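Long-range contacts in sulfatase (Bacteroides fragilis CAG:558, PDB 6USS), which probably hydrolyses aryl sulfate esters with the help of a bound calcium ion, as a gut bacterial member of the sulfatase family: residues Y64-M69 with G294-L299; M44-T49 with G355-M360; A73-M78 with I361-G366; M69-K74 with L302-D307; G226-V231 with K268-Y273. The protein carries 1 engineered substitution. One frame throughout, in Å; residues are numbered along the deposited sequence.

Contact 1. Residues Y64-M69 with G294-L299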
# COMPACT_ATOMS: atom_id res chain seq x y z
N TYR A 64 -23.55 26.52 -16.93
CA TYR A 64 -23.16 25.36 -16.13
C TYR A 64 -23.80 25.42 -14.75
O TYR A 64 -24.27 26.46 -14.29
CB TYR A 64 -21.64 25.26 -16.01
CG TYR A 64 -20.94 25.10 -17.34
CD1 TYR A 64 -21.40 24.17 -18.28
CD2 TYR A 64 -19.82 25.86 -17.66
CE1 TYR A 64 -20.77 24.02 -19.51
CE2 TYR A 64 -19.18 25.71 -18.89
CZ TYR A 64 -19.66 24.79 -19.81
OH TYR A 64 -19.04 24.63 -21.04
N GLU A 65 -23.83 24.28 -14.07
CA GLU A 65 -24.42 24.18 -12.74
C GLU A 65 -23.46 23.45 -11.80
O GLU A 65 -23.40 22.22 -11.78
CB GLU A 65 -25.78 23.51 -12.80
CG GLU A 65 -26.80 24.32 -13.58
CD GLU A 65 -28.11 23.59 -13.75
OE1 GLU A 65 -28.35 22.61 -13.00
OE2 GLU A 65 -28.89 23.97 -14.64
N THR A 66 -22.71 24.22 -11.02
CA THR A 66 -21.86 23.68 -9.96
C THR A 66 -22.29 24.31 -8.63
O THR A 66 -21.55 25.10 -8.04
CB THR A 66 -20.38 23.91 -10.24
OG1 THR A 66 -20.12 25.32 -10.42
CG2 THR A 66 -19.96 23.16 -11.49
N PRO A 67 -23.49 23.99 -8.15
CA PRO A 67 -23.97 24.63 -6.92
C PRO A 67 -23.13 24.26 -5.71
O PRO A 67 -23.05 25.05 -4.76
CB PRO A 67 -25.40 24.12 -6.78
CG PRO A 67 -25.36 22.75 -7.45
CD PRO A 67 -24.42 22.94 -8.62
N ASN A 68 -22.52 23.06 -5.70
CA ASN A 68 -21.73 22.65 -4.54
C ASN A 68 -20.37 23.35 -4.50
O ASN A 68 -19.85 23.63 -3.41
CB ASN A 68 -21.56 21.14 -4.53
CG ASN A 68 -22.86 20.39 -4.31
OD1 ASN A 68 -23.45 20.44 -3.23
ND2 ASN A 68 -23.30 19.65 -5.32
N MET A 69 -19.78 23.64 -5.67
CA MET A 69 -18.61 24.52 -5.73
C MET A 69 -18.93 25.91 -5.17
O MET A 69 -18.11 26.51 -4.48
CB MET A 69 -18.09 24.63 -7.18
CG MET A 69 -17.41 23.39 -7.73
SD MET A 69 -16.79 23.62 -9.42
CE MET A 69 -15.57 24.94 -9.23
N GLY A 294 -22.10 16.31 -12.77
CA GLY A 294 -21.89 15.07 -12.03
C GLY A 294 -20.62 15.11 -11.20
O GLY A 294 -20.57 14.54 -10.11
N MET A 295 -19.58 15.78 -11.71
CA MET A 295 -18.43 16.09 -10.87
C MET A 295 -18.88 16.86 -9.64
O MET A 295 -18.51 16.52 -8.51
CB MET A 295 -17.40 16.88 -11.67
CG MET A 295 -16.25 17.43 -10.83
SD MET A 295 -16.60 19.05 -10.10
CE MET A 295 -16.72 20.07 -11.55
N ASP A 296 -19.68 17.91 -9.84
CA ASP A 296 -20.12 18.74 -8.73
C ASP A 296 -21.02 17.97 -7.76
O ASP A 296 -21.02 18.26 -6.56
CB ASP A 296 -20.84 19.98 -9.27
CG ASP A 296 -21.18 20.98 -8.18
OD1 ASP A 296 -20.31 21.82 -7.83
OD2 ASP A 296 -22.32 20.94 -7.67
N LYS A 297 -21.80 17.00 -8.26
CA LYS A 297 -22.60 16.17 -7.37
C LYS A 297 -21.71 15.36 -6.46
O LYS A 297 -22.02 15.17 -5.27
CB LYS A 297 -23.51 15.25 -8.17
CG LYS A 297 -24.30 14.26 -7.32
CD LYS A 297 -25.01 13.22 -8.20
CE LYS A 297 -25.86 12.25 -7.39
NZ LYS A 297 -25.10 11.46 -6.40
N SER A 298 -20.59 14.87 -7.00
CA SER A 298 -19.62 14.16 -6.18
C SER A 298 -19.08 15.06 -5.06
O SER A 298 -18.99 14.63 -3.90
CB SER A 298 -18.50 13.62 -7.07
OG SER A 298 -17.43 13.06 -6.32
N LEU A 299 -18.72 16.31 -5.40
CA LEU A 299 -18.22 17.24 -4.39
C LEU A 299 -19.26 17.44 -3.30
O LEU A 299 -18.94 17.40 -2.10
CB LEU A 299 -17.85 18.57 -5.03
CG LEU A 299 -17.37 19.68 -4.07
CD1 LEU A 299 -15.94 19.43 -3.57
CD2 LEU A 299 -17.47 21.03 -4.71
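The carboxylate of D296 meets the start of helix 67-74 and takes its first N-H groups. OD1 accepts from the backbone N of M69 at 2.9 Å and OD2 from the backbone N of N68, each on its syn lone pair. The two bonds are fairly straight, 153° and 161°. CG of D296 stands anti to its own backbone N (chi1 -173°), which carries the carboxylate across to the other helix.

The N68 amide adds two bonds, one to the D296 side chain and a weak one to its backbone O. The first runs from N68 ND2 to D296 OD2 at 2.9 Å, coming from above the carboxylate plane.

Carbons also touch the carboxylate oxygens. CD of P67 lies 3.1 Å from D296 OD2, and CB of T66 packs on OD1. T66 OG1 turns elsewhere, to T49. The apolar packing is that of M69: its CG sits 3.8 Å from CD2 of L299, and its SD is near CE of M295.

The side chain of T66, at the N-cap position, makes no capping bond. A buried aspartate from helix 283-308 serves the helix start instead. Its negative charge there would probably be steadied by the N-H groups and the helix dipole.

Contact 2. Residues M44-T49 with G355-M360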
# COMPACT_ATOMS: atom_id res chain seq x y z
N MET A 44 -10.50 20.21 -16.41
CA MET A 44 -11.54 21.18 -16.14
C MET A 44 -11.00 22.60 -16.34
O MET A 44 -9.95 22.96 -15.78
CB MET A 44 -12.09 20.99 -14.73
CG MET A 44 -13.13 22.02 -14.29
SD MET A 44 -13.65 21.87 -12.56
CE MET A 44 -14.80 23.23 -12.42
N GLY A 45 -11.71 23.43 -17.14
CA GLY A 45 -11.25 24.78 -17.42
C GLY A 45 -11.62 25.80 -16.34
O GLY A 45 -12.50 25.60 -15.50
N TRP A 46 -10.93 26.95 -16.40
CA TRP A 46 -11.20 28.07 -15.50
C TRP A 46 -12.66 28.50 -15.50
O TRP A 46 -13.10 29.18 -14.55
CB TRP A 46 -10.36 29.26 -15.91
CG TRP A 46 -10.10 30.28 -14.83
CD1 TRP A 46 -9.59 30.05 -13.58
CD2 TRP A 46 -10.27 31.71 -14.94
NE1 TRP A 46 -9.44 31.24 -12.91
CE2 TRP A 46 -9.87 32.27 -13.71
CE3 TRP A 46 -10.75 32.55 -15.95
CZ2 TRP A 46 -9.92 33.65 -13.46
CZ3 TRP A 46 -10.80 33.92 -15.70
CH2 TRP A 46 -10.37 34.46 -14.47
N GLN A 47 -13.43 28.18 -16.54
CA GLN A 47 -14.80 28.64 -16.65
C GLN A 47 -15.79 27.49 -16.78
O GLN A 47 -16.95 27.73 -17.17
CB GLN A 47 -14.94 29.60 -17.83
CG GLN A 47 -14.23 30.94 -17.64
CD GLN A 47 -15.06 31.93 -16.86
OE1 GLN A 47 -16.28 31.79 -16.79
NE2 GLN A 47 -14.42 32.94 -16.27
N ASP A 48 -15.38 26.26 -16.48
CA ASP A 48 -16.25 25.09 -16.57
C ASP A 48 -17.03 24.86 -15.28
O ASP A 48 -17.04 23.78 -14.70
CB ASP A 48 -15.42 23.86 -16.94
CG ASP A 48 -14.82 23.98 -18.32
OD1 ASP A 48 -15.27 24.86 -19.10
OD2 ASP A 48 -13.89 23.20 -18.63
N THR A 49 -17.70 25.92 -14.82
CA THR A 49 -18.35 25.95 -13.52
C THR A 49 -19.35 27.10 -13.54
O THR A 49 -19.22 28.04 -14.34
CB THR A 49 -17.32 26.14 -12.39
OG1 THR A 49 -17.98 26.48 -11.16
CG2 THR A 49 -16.33 27.25 -12.75
N GLY A 355 -4.78 27.10 -21.04
CA GLY A 355 -4.18 25.81 -20.76
C GLY A 355 -3.72 25.61 -19.33
O GLY A 355 -3.53 24.46 -18.91
N VAL A 356 -3.53 26.69 -18.57
CA VAL A 356 -2.85 26.58 -17.28
C VAL A 356 -3.59 27.25 -16.12
O VAL A 356 -3.31 26.92 -14.95
CB VAL A 356 -1.41 27.13 -17.38
CG1 VAL A 356 -0.58 26.27 -18.31
CG2 VAL A 356 -1.41 28.59 -17.83
N ARG A 357 -4.53 28.18 -16.33
CA ARG A 357 -5.24 28.78 -15.21
C ARG A 357 -6.42 27.90 -14.80
O ARG A 357 -7.33 27.67 -15.59
CB ARG A 357 -5.72 30.19 -15.55
CG ARG A 357 -5.79 31.06 -14.30
CD ARG A 357 -6.64 32.31 -14.48
NE ARG A 357 -5.93 33.33 -15.22
CZ ARG A 357 -5.77 34.58 -14.80
NH1 ARG A 357 -6.27 34.96 -13.63
NH2 ARG A 357 -5.10 35.46 -15.55
N GLU A 358 -6.40 27.42 -13.52
CA GLU A 358 -7.28 26.39 -12.98
C GLU A 358 -8.22 26.94 -11.90
O GLU A 358 -7.85 27.85 -11.16
CB GLU A 358 -6.46 25.25 -12.36
CG GLU A 358 -5.47 24.61 -13.31
CD GLU A 358 -6.12 24.30 -14.65
OE1 GLU A 358 -5.58 24.75 -15.68
OE2 GLU A 358 -7.18 23.62 -14.64
N PRO A 359 -9.42 26.40 -11.78
CA PRO A 359 -10.30 26.78 -10.66
C PRO A 359 -9.83 26.14 -9.37
O PRO A 359 -9.61 24.93 -9.31
CB PRO A 359 -11.67 26.25 -11.08
CG PRO A 359 -11.33 25.08 -11.99
CD PRO A 359 -10.10 25.51 -12.75
N MET A 360 -9.71 26.95 -8.31
CA MET A 360 -9.15 26.45 -7.07
C MET A 360 -9.88 27.07 -5.88
O MET A 360 -10.12 28.28 -5.85
CB MET A 360 -7.65 26.71 -6.98
CG MET A 360 -6.99 26.19 -5.73
SD MET A 360 -5.26 26.70 -5.66
CE MET A 360 -4.90 26.39 -3.94
O HOH W 1 -7.50 30.42 -10.91
O HOH W 2 -8.50 26.97 -17.90
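One face of the W46 indole carries the side chain of R357. CD of R357 lies over the five-membered ring, 3.5 Å from its centroid, in a CH-pi contact. The guanidinium continues over the six-membered ring, with CZ 4.8 Å from that centroid, a cation-pi contact. The two side chains run side by side in the same direction, but the guanidinium plane is turned 53° from the ring. At the indole edge lie the carbonyl of E358 and N of P359. The bend of R357 at chi3 (-77°) follows the CD contact and turns the guanidinium on its way to E353 and the backbone O of T80.

No direct hydrogen bond joins the segments; two waters do the work. One accepts from W46 NE1 at 2.9 Å and donates to the backbone O of E358. The other accepts from the backbone N of W46 and donates to the backbone O of R357 at 2.7 Å.

P359 packs against M44 and the start of the turn that follows it. Its CG is 4.0 Å from CE of M44, and its CD is 3.7 Å from the backbone O of G45. That turn, type I from G45 to D48, follows the calcium ligands D42 and D43.

The contact is buried, and the waters satisfy the N-H groups of W46 and the carbonyls of R357 and E358. The arginine charge lies over an aromatic face and is probably balanced by E353, its salt-bridge partner.

Contact 3. Residues A73-M78 with I361-G366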
# COMPACT_ATOMS: atom_id res chain seq x y z
N ALA A 73 -17.21 27.60 -1.93
CA ALA A 73 -16.54 28.89 -2.00
C ALA A 73 -17.10 29.87 -0.98
O ALA A 73 -16.35 30.64 -0.37
CB ALA A 73 -16.62 29.46 -3.42
N LYS A 74 -18.43 29.87 -0.79
CA LYS A 74 -19.03 30.73 0.24
C LYS A 74 -18.50 30.42 1.63
O LYS A 74 -18.57 31.28 2.50
CB LYS A 74 -20.57 30.62 0.24
CG LYS A 74 -21.26 31.47 -0.85
CD LYS A 74 -22.79 31.19 -0.92
CE LYS A 74 -23.27 30.95 -2.37
NZ LYS A 74 -23.52 29.48 -2.64
N GLN A 75 -17.98 29.21 1.86
CA GLN A 75 -17.37 28.85 3.13
C GLN A 75 -15.85 28.93 3.12
O GLN A 75 -15.22 28.71 4.17
CB GLN A 75 -17.81 27.45 3.54
CG GLN A 75 -19.31 27.29 3.58
CD GLN A 75 -19.75 25.83 3.44
OE1 GLN A 75 -19.27 25.09 2.57
NE2 GLN A 75 -20.69 25.41 4.29
N GLY A 76 -15.23 29.24 1.98
CA GLY A 76 -13.78 29.29 1.90
C GLY A 76 -13.22 30.42 1.06
O GLY A 76 -13.83 31.49 0.93
N VAL A 77 -12.04 30.19 0.48
CA VAL A 77 -11.36 31.17 -0.36
C VAL A 77 -11.26 30.58 -1.76
O VAL A 77 -11.03 29.38 -1.92
CB VAL A 77 -9.96 31.54 0.19
CG1 VAL A 77 -9.05 30.32 0.24
CG2 VAL A 77 -9.31 32.68 -0.64
N MET A 78 -11.44 31.44 -2.77
CA MET A 78 -11.20 31.10 -4.16
C MET A 78 -9.85 31.67 -4.58
O MET A 78 -9.50 32.80 -4.22
CB MET A 78 -12.27 31.68 -5.08
CG MET A 78 -13.70 31.28 -4.75
SD MET A 78 -14.88 32.29 -5.67
CE MET A 78 -14.25 32.09 -7.35
N ILE A 361 -10.22 26.23 -4.91
CA ILE A 361 -10.99 26.64 -3.74
C ILE A 361 -10.41 25.94 -2.52
O ILE A 361 -10.02 24.76 -2.59
CB ILE A 361 -12.49 26.29 -3.88
CG1 ILE A 361 -13.05 26.76 -5.23
CG2 ILE A 361 -13.27 26.90 -2.75
CD1 ILE A 361 -14.52 26.42 -5.42
N VAL A 362 -10.35 26.64 -1.40
CA VAL A 362 -9.92 26.01 -0.16
C VAL A 362 -10.90 26.38 0.94
O VAL A 362 -11.15 27.56 1.20
CB VAL A 362 -8.49 26.41 0.23
CG1 VAL A 362 -8.19 25.96 1.65
CG2 VAL A 362 -7.48 25.82 -0.76
N ARG A 363 -11.46 25.35 1.57
CA ARG A 363 -12.19 25.50 2.82
C ARG A 363 -11.29 24.98 3.91
O ARG A 363 -10.62 23.96 3.73
CB ARG A 363 -13.52 24.74 2.81
CG ARG A 363 -14.40 24.99 4.05
CD ARG A 363 -15.79 24.37 3.91
NE ARG A 363 -15.80 22.91 4.09
CZ ARG A 363 -16.83 22.12 3.79
NH1 ARG A 363 -17.96 22.62 3.31
NH2 ARG A 363 -16.73 20.80 3.99
N TRP A 364 -11.23 25.70 5.02
CA TRP A 364 -10.40 25.37 6.17
C TRP A 364 -11.05 26.07 7.35
O TRP A 364 -10.64 27.19 7.72
CB TRP A 364 -8.96 25.83 5.92
CG TRP A 364 -7.96 25.39 6.95
CD1 TRP A 364 -8.20 24.69 8.09
CD2 TRP A 364 -6.54 25.63 6.92
NE1 TRP A 364 -7.03 24.47 8.78
CE2 TRP A 364 -5.99 25.03 8.08
CE3 TRP A 364 -5.69 26.27 6.02
CZ2 TRP A 364 -4.63 25.08 8.36
CZ3 TRP A 364 -4.33 26.30 6.30
CH2 TRP A 364 -3.82 25.71 7.47
N PRO A 365 -12.09 25.48 7.94
CA PRO A 365 -12.89 26.20 8.94
C PRO A 365 -12.06 26.61 10.15
O PRO A 365 -11.28 25.83 10.69
CB PRO A 365 -13.98 25.18 9.32
CG PRO A 365 -14.00 24.19 8.17
CD PRO A 365 -12.60 24.12 7.67
N GLY A 366 -12.23 27.86 10.57
CA GLY A 366 -11.47 28.43 11.66
C GLY A 366 -10.17 29.11 11.27
O GLY A 366 -9.62 29.88 12.07
O HOH W 3 -12.86 28.54 5.28
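Backbone hydrogen bonds join V77 and V362 as an antiparallel hydrogen-bonded pair. The N of V77 reaches the O of V362 at 2.9 Å, and the N of V362 reaches the O of V77 at the same length. Both are nearly straight, the first at 165°. M78 and I361 follow as a non-hydrogen-bonded pair. CA-H...O contacts back these bonds: CA of G76 is 3.2 Å from the O of V362, and CA of I361 approaches the O of V77. The backbones run close here, with CA of G76 4.2 Å from CA of R363.

One side-chain hydrogen bond adds to the pairing. The R363 chain bends at chi3 (75°), which brings NH1 to Q75 OE1 at 2.9 Å. The oxygen lies in the guanidinium plane, but NH1 stands above the amide carbonyl plane; the two flat groups are 72° apart. CD of R363 runs alongside CB of Q75. A water bridges the O of Q75, at 2.6 Å, and, by a longer bond, the N of W364.

Apolar contacts lie on both faces. CG1 of V77 meets CB of V362 at 3.9 Å on one. On the other, I361 reaches helix 67-74, with its CD1 4.2 Å from CB of A73.

Strand 357-363 lies between strands 77-83 and 315-321, antiparallel to both. Helix 408-412 covers V77 and V362 through L411, while M303 and L306 of helix 283-308 touch R363.

Contact 4. Residues M69-K74 with L302-D307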
# COMPACT_ATOMS: atom_id res chain seq x y z
N MET A 69 -19.78 23.64 -5.67
CA MET A 69 -18.61 24.52 -5.73
C MET A 69 -18.93 25.91 -5.17
O MET A 69 -18.11 26.51 -4.48
CB MET A 69 -18.09 24.63 -7.18
CG MET A 69 -17.41 23.39 -7.73
SD MET A 69 -16.79 23.62 -9.42
CE MET A 69 -15.57 24.94 -9.23
N GLU A 70 -20.11 26.45 -5.49
CA GLU A 70 -20.49 27.76 -4.96
C GLU A 70 -20.63 27.71 -3.45
O GLU A 70 -20.15 28.60 -2.73
CB GLU A 70 -21.80 28.22 -5.59
CG GLU A 70 -21.73 28.52 -7.06
CD GLU A 70 -23.10 28.84 -7.65
OE1 GLU A 70 -23.96 29.38 -6.92
OE2 GLU A 70 -23.31 28.57 -8.85
N ARG A 71 -21.32 26.68 -2.95
CA ARG A 71 -21.40 26.39 -1.52
C ARG A 71 -20.02 26.35 -0.87
O ARG A 71 -19.77 27.02 0.14
CB ARG A 71 -22.15 25.05 -1.34
CG ARG A 71 -22.65 24.75 0.05
CD ARG A 71 -23.71 23.64 0.03
NE ARG A 71 -23.50 22.68 1.11
CZ ARG A 71 -23.18 21.41 0.91
NH1 ARG A 71 -23.04 20.97 -0.33
NH2 ARG A 71 -22.99 20.57 1.94
N LEU A 72 -19.09 25.56 -1.44
CA LEU A 72 -17.74 25.45 -0.88
C LEU A 72 -17.04 26.81 -0.87
O LEU A 72 -16.36 27.16 0.11
CB LEU A 72 -16.93 24.41 -1.66
CG LEU A 72 -15.54 24.03 -1.15
CD1 LEU A 72 -15.62 23.32 0.19
CD2 LEU A 72 -14.78 23.16 -2.15
N ALA A 73 -17.21 27.60 -1.93
CA ALA A 73 -16.54 28.89 -2.00
C ALA A 73 -17.10 29.87 -0.98
O ALA A 73 -16.35 30.64 -0.37
CB ALA A 73 -16.62 29.46 -3.42
N LYS A 74 -18.43 29.87 -0.79
CA LYS A 74 -19.03 30.73 0.24
C LYS A 74 -18.50 30.42 1.63
O LYS A 74 -18.57 31.28 2.50
CB LYS A 74 -20.57 30.62 0.24
CG LYS A 74 -21.26 31.47 -0.85
CD LYS A 74 -22.79 31.19 -0.92
CE LYS A 74 -23.27 30.95 -2.37
NZ LYS A 74 -23.52 29.48 -2.64
N LEU A 302 -19.49 14.25 -0.92
CA LEU A 302 -18.46 14.22 0.11
C LEU A 302 -18.69 15.32 1.15
O LEU A 302 -18.49 15.10 2.35
CB LEU A 302 -17.08 14.34 -0.53
CG LEU A 302 -16.75 13.25 -1.54
CD1 LEU A 302 -15.45 13.54 -2.31
CD2 LEU A 302 -16.70 11.88 -0.84
N MET A 303 -19.11 16.51 0.71
CA MET A 303 -19.36 17.59 1.65
C MET A 303 -20.49 17.23 2.62
O MET A 303 -20.42 17.55 3.82
CB MET A 303 -19.67 18.89 0.90
CG MET A 303 -18.45 19.56 0.23
SD MET A 303 -18.86 20.87 -0.99
CE MET A 303 -19.35 22.22 0.10
N ASP A 304 -21.53 16.55 2.12
CA ASP A 304 -22.61 16.10 2.99
C ASP A 304 -22.14 14.98 3.89
O ASP A 304 -22.52 14.92 5.06
CB ASP A 304 -23.83 15.64 2.19
CG ASP A 304 -24.35 16.70 1.23
OD1 ASP A 304 -24.02 17.90 1.42
OD2 ASP A 304 -25.09 16.33 0.29
N TRP A 305 -21.29 14.08 3.36
CA TRP A 305 -20.73 13.04 4.21
C TRP A 305 -19.97 13.64 5.38
O TRP A 305 -20.14 13.22 6.53
CB TRP A 305 -19.84 12.09 3.40
CG TRP A 305 -19.36 10.97 4.27
CD1 TRP A 305 -19.95 9.74 4.45
CD2 TRP A 305 -18.21 10.98 5.13
NE1 TRP A 305 -19.24 8.99 5.35
CE2 TRP A 305 -18.16 9.73 5.78
CE3 TRP A 305 -17.22 11.93 5.42
CZ2 TRP A 305 -17.16 9.41 6.69
CZ3 TRP A 305 -16.23 11.59 6.32
CH2 TRP A 305 -16.21 10.35 6.95
N LEU A 306 -19.14 14.66 5.11
CA LEU A 306 -18.44 15.37 6.18
C LEU A 306 -19.41 15.97 7.19
O LEU A 306 -19.21 15.84 8.40
CB LEU A 306 -17.55 16.47 5.60
CG LEU A 306 -16.28 16.11 4.81
CD1 LEU A 306 -15.63 17.37 4.23
CD2 LEU A 306 -15.31 15.36 5.71
N ASP A 307 -20.45 16.66 6.69
CA ASP A 307 -21.45 17.29 7.57
C ASP A 307 -22.08 16.26 8.50
O ASP A 307 -22.22 16.50 9.70
CB ASP A 307 -22.56 17.98 6.77
CG ASP A 307 -22.11 19.28 6.12
OD1 ASP A 307 -21.26 19.99 6.71
OD2 ASP A 307 -22.61 19.61 5.02
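A salt-bridge network ties two helices whose axes, over these short segments, come no closer than 12.1 Å, at 49° to each other. R71 of helix 67-74 reaches across to two aspartates, one helical turn apart on helix 283-308. Its NH2 lies 2.9 Å from D304 OD1 and 3.2 Å from D307 OD2. Both hydrogen bonds are weak. D307 OD2 sits at the guanidinium edge, near its plane, while D304 comes in at about a right angle to the arginine side chain.

M303 adds an apolar contact. Its chain turns at chi3 (75°), and CE comes to rest over one face of the R71 guanidinium, 3.9 Å above its plane. The same CE touches CB of L72 at 3.7 Å, so one methyl serves both the charged and the apolar part.

The charged groups lie on the outer side of the helix pair. Inward, L72 packs on V317 of strand 315-321 and on I361 and R363 of strand 357-363, and M303 also touches R363. Both helices thus lie against the same sheet.

Contact 5. Residues G226-V231 with K268-Y273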
# COMPACT_ATOMS: atom_id res chain seq x y z
N GLY A 226 -22.28 -3.37 -15.76
CA GLY A 226 -23.62 -3.71 -16.20
C GLY A 226 -24.74 -3.05 -15.44
O GLY A 226 -25.89 -3.46 -15.59
N THR A 227 -24.44 -2.07 -14.60
CA THR A 227 -25.45 -1.20 -14.03
C THR A 227 -25.41 0.14 -14.75
O THR A 227 -24.56 0.39 -15.60
CB THR A 227 -25.23 -1.02 -12.52
OG1 THR A 227 -24.16 -0.09 -12.28
CG2 THR A 227 -24.86 -2.34 -11.88
N ASP A 228 -26.35 1.02 -14.40
CA ASP A 228 -26.31 2.38 -14.94
C ASP A 228 -25.60 3.36 -14.01
O ASP A 228 -25.93 4.55 -13.99
CB ASP A 228 -27.73 2.87 -15.28
CG ASP A 228 -28.60 3.09 -14.04
OD1 ASP A 228 -28.21 2.67 -12.91
OD2 ASP A 228 -29.69 3.70 -14.19
N THR A 229 -24.62 2.89 -13.23
CA THR A 229 -23.82 3.78 -12.39
C THR A 229 -22.76 4.47 -13.26
O THR A 229 -21.81 3.82 -13.73
CB THR A 229 -23.18 3.02 -11.23
OG1 THR A 229 -24.18 2.30 -10.50
CG2 THR A 229 -22.48 3.98 -10.28
N PHE A 230 -22.94 5.77 -13.50
CA PHE A 230 -21.91 6.63 -14.09
C PHE A 230 -20.64 6.61 -13.23
O PHE A 230 -20.71 6.55 -12.00
CB PHE A 230 -22.45 8.06 -14.21
CG PHE A 230 -21.94 8.82 -15.41
CD1 PHE A 230 -22.34 8.47 -16.69
CD2 PHE A 230 -21.05 9.87 -15.26
CE1 PHE A 230 -21.88 9.17 -17.80
CE2 PHE A 230 -20.58 10.56 -16.35
CZ PHE A 230 -21.00 10.21 -17.63
N VAL A 231 -19.46 6.66 -13.88
CA VAL A 231 -18.22 6.33 -13.17
C VAL A 231 -17.94 7.33 -12.05
O VAL A 231 -17.44 6.96 -10.98
CB VAL A 231 -17.03 6.22 -14.15
CG1 VAL A 231 -16.58 7.56 -14.67
CG2 VAL A 231 -15.86 5.53 -13.44
N LYS A 268 -22.63 10.69 -22.35
CA LYS A 268 -23.81 11.36 -21.82
C LYS A 268 -24.20 10.78 -20.47
O LYS A 268 -24.33 9.56 -20.32
CB LYS A 268 -24.99 11.25 -22.78
CG LYS A 268 -24.91 12.19 -23.97
CD LYS A 268 -25.48 11.55 -25.22
CE LYS A 268 -24.91 12.19 -26.47
NZ LYS A 268 -25.94 13.08 -27.06
N ASP A 269 -24.38 11.65 -19.49
CA ASP A 269 -24.91 11.27 -18.19
C ASP A 269 -26.40 11.57 -18.20
O ASP A 269 -26.81 12.74 -18.12
CB ASP A 269 -24.18 12.04 -17.08
CG ASP A 269 -24.51 11.52 -15.68
OD1 ASP A 269 -25.54 10.83 -15.50
OD2 ASP A 269 -23.73 11.82 -14.75
N LYS A 270 -27.21 10.52 -18.33
CA LYS A 270 -28.66 10.69 -18.43
C LYS A 270 -29.24 11.46 -17.25
O LYS A 270 -30.28 12.12 -17.41
CB LYS A 270 -29.34 9.32 -18.57
CG LYS A 270 -28.93 8.31 -17.48
CD LYS A 270 -29.37 6.87 -17.79
CE LYS A 270 -29.48 6.04 -16.51
NZ LYS A 270 -29.94 4.65 -16.81
N ARG A 271 -28.58 11.43 -16.08
CA ARG A 271 -29.07 12.18 -14.92
C ARG A 271 -29.23 13.67 -15.22
O ARG A 271 -30.07 14.34 -14.62
CB ARG A 271 -28.12 12.00 -13.74
CG ARG A 271 -28.02 10.56 -13.29
CD ARG A 271 -27.13 10.44 -12.07
NE ARG A 271 -25.73 10.64 -12.41
CZ ARG A 271 -24.75 10.70 -11.51
NH1 ARG A 271 -25.02 10.56 -10.22
NH2 ARG A 271 -23.51 10.90 -11.91
N PHE A 272 -28.44 14.21 -16.14
CA PHE A 272 -28.46 15.65 -16.36
C PHE A 272 -28.56 16.04 -17.82
O PHE A 272 -28.83 17.22 -18.10
CB PHE A 272 -27.19 16.29 -15.76
CG PHE A 272 -26.77 15.69 -14.45
CD1 PHE A 272 -27.51 15.93 -13.29
CD2 PHE A 272 -25.66 14.87 -14.37
CE1 PHE A 272 -27.13 15.37 -12.08
CE2 PHE A 272 -25.26 14.31 -13.16
CZ PHE A 272 -26.00 14.57 -12.01
N TYR A 273 -28.37 15.11 -18.74
CA TYR A 273 -28.18 15.47 -20.14
C TYR A 273 -29.37 16.24 -20.69
O TYR A 273 -29.22 17.36 -21.20
CB TYR A 273 -27.92 14.22 -20.96
CG TYR A 273 -27.86 14.47 -22.42
CD1 TYR A 273 -26.73 15.02 -23.01
CD2 TYR A 273 -28.94 14.16 -23.23
CE1 TYR A 273 -26.68 15.26 -24.36
CE2 TYR A 273 -28.89 14.39 -24.59
CZ TYR A 273 -27.76 14.94 -25.15
OH TYR A 273 -27.73 15.15 -26.50
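D269 has a trans first torsion (chi1 -170°), which lays its carboxylate nearly flat on the F230 ring, the two planes 19° apart. R271 bends at chi3 (-72°), which turns its NE and NH2 onto that carboxylate. CB of D269 stands over the ring, 3.7 Å from the F230 centroid, in a CH-pi contact. OD2 of D269 lies toward the rim, 3.4 Å from CD2 of F230.

R271 keeps the carboxylate in place. Its NE meets D269 OD1 at 3.1 Å and its NH2 meets OD2 at 3.0 Å, a side-on grip on both syn lone pairs. The same NH2 touches CB of F230 at 3.8 Å, and R271 also bridges to E233.

K270, its chain extended beyond CG, forms a salt bridge from NZ to D228 OD2 at 2.8 Å, using the anti lone pair; both of these residues are exposed.

D269 OD1 also accepts from the backbone N of R271, which makes an Asx turn just before helix 273-279. F230 stands at the N-cap position of helix 231-247. The contact therefore joins two loops that each lead into a helix.

In the fold
Along the chain the first segments run in the order of contacts 2, 1, 4, 3 and 5. Contacts 1, 3 and 4 share helix 67-74; contacts 1 and 4, with centres about 10 Å apart, also share helix 283-308. Contacts 3 and 4 have centres about 9 Å apart, and contact 3 carries the helix on into strand 77-83. Contacts 2 and 3, centres about 17 Å apart, use strand 357-363 of the mixed sheet. Contact 2 is nearest the calcium site, its E358 side chain about 8 Å from the ion. Contact 5 is peripheral, but R271 and F272 touch K297 and G294 of contact 1. Contacts 1 to 4 join helices and loops to the mixed sheet; calcium ligands follow its strands 35-41 and 315-321.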